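Local coordinates for protein LP15968p (Drosophila melanogaster, PDB 3MN8) that removes C-terminal arginine or lysine from peptides and proteins as a zinc metallocarboxypeptidase, here the first carboxypeptidase-like domain with its transthyretin-like appendage, at residues 356-359 with 360-363. Residues are numbered along the deposited sequence; the frame is centred on the assembly and turned at random.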
# COMPACT_ATOMS: atom_id res chain seq x y z
N VAL A 356 15.97 11.19 8.89
CA VAL A 356 16.79 10.04 9.25
C VAL A 356 17.42 9.44 7.99
O VAL A 356 16.72 8.92 7.11
CB VAL A 356 15.95 8.97 10.00
CG1 VAL A 356 16.75 7.69 10.18
CG2 VAL A 356 15.48 9.52 11.36
N TYR A 357 18.75 9.51 7.92
CA TYR A 357 19.48 9.09 6.74
C TYR A 357 20.22 7.77 6.92
O TYR A 357 20.78 7.51 7.99
CB TYR A 357 20.50 10.16 6.33
CG TYR A 357 19.97 11.44 5.73
CD1 TYR A 357 19.74 12.56 6.52
CD2 TYR A 357 19.74 11.55 4.36
CE1 TYR A 357 19.27 13.75 5.96
CE2 TYR A 357 19.28 12.73 3.80
CZ TYR A 357 19.04 13.82 4.60
OH TYR A 357 18.58 14.99 4.03
N VAL A 358 20.24 6.97 5.85
CA VAL A 358 21.03 5.74 5.79
C VAL A 358 22.09 5.86 4.70
O VAL A 358 21.77 6.13 3.54
CB VAL A 358 20.14 4.50 5.49
CG1 VAL A 358 20.98 3.23 5.33
CG2 VAL A 358 19.08 4.31 6.58
N ALA A 359 23.34 5.66 5.08
CA ALA A 359 24.44 5.73 4.12
C ALA A 359 24.16 4.89 2.88
O ALA A 359 23.96 3.67 2.97
CB ALA A 359 25.74 5.28 4.77
N GLY A 360 24.14 5.54 1.72
CA GLY A 360 23.89 4.86 0.47
C GLY A 360 22.42 4.92 0.09
O GLY A 360 22.01 4.46 -0.97
N LEU A 361 21.62 5.47 0.99
CA LEU A 361 20.20 5.67 0.74
C LEU A 361 19.80 7.08 1.18
O LEU A 361 18.66 7.32 1.57
CB LEU A 361 19.36 4.63 1.48
CG LEU A 361 19.61 3.16 1.10
CD1 LEU A 361 18.92 2.24 2.09
CD2 LEU A 361 19.18 2.85 -0.32
N GLU A 362 20.77 7.99 1.13
CA GLU A 362 20.59 9.35 1.62
C GLU A 362 19.66 10.18 0.73
O GLU A 362 19.23 11.26 1.12
CB GLU A 362 21.95 10.05 1.76
CG GLU A 362 22.55 9.96 3.16
CD GLU A 362 23.98 9.46 3.16
OE1 GLU A 362 24.37 8.73 2.21
OE2 GLU A 362 24.72 9.79 4.12
N GLU A 363 19.36 9.68 -0.45
CA GLU A 363 18.43 10.37 -1.34
C GLU A 363 16.98 10.15 -0.90
O GLU A 363 16.08 10.93 -1.25
CB GLU A 363 18.66 9.97 -2.80
CG GLU A 363 19.92 10.57 -3.41
CD GLU A 363 20.12 10.18 -4.86
OE1 GLU A 363 20.18 8.97 -5.15
OE2 GLU A 363 20.22 11.10 -5.70
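Val358 and Leu361 close a type II beta turn at the end of strand 355-358, in the all-beta transthyretin-like domain that follows the catalytic part of the chain. The amide of Leu361 donates to Val358 O over 2.6 Å, with the donor tilted 26° from the carbonyl plane. Their side chains lie side by side and point the same way, Val358 CG1 resting 4.0 Å from Leu361 CD1. Gly360 occupies the third position of the turn with a positive phi of 94°, where a side chain would be jammed against the carbonyl oxygen of Ala359.

A second grip comes from Glu362, whose chain bends at chi2 and folds its carboxylate back over the turn. Gly360 N donates to Glu362 OE1 at 3.2 Å, reaching that oxygen from above the carboxylate plane; the same oxygen lies 3.6 Å from Ala359 CA. The methylene part of Glu362 meets Tyr357, with Glu362 CG 3.4 Å from Tyr357 CD2, and the two side chains cross at roughly a right angle. Tyr357 carries its ring anti to its own carbonyl carbon (chi1 -72°), which brings the CD2-CE2 edge toward the backbone of Glu362.

Farther out, the ring of Tyr357 meets that of His386 with the planes steeply inclined and also touches Pro365, while Val358 and Leu361 both pack on Arg376. Backbone hydrogen bonds from Tyr357 to His386 and from Ala359 to Ser384 hold the strand and the start of the turn against strand 381-388. With an alanine in place of Tyr357, the Glu362 methylenes would probably lose their aromatic support and the His386 ring its partner. At the ring edge, near its plane, Glu362 O lies 3.1 Å from Tyr357 CE2.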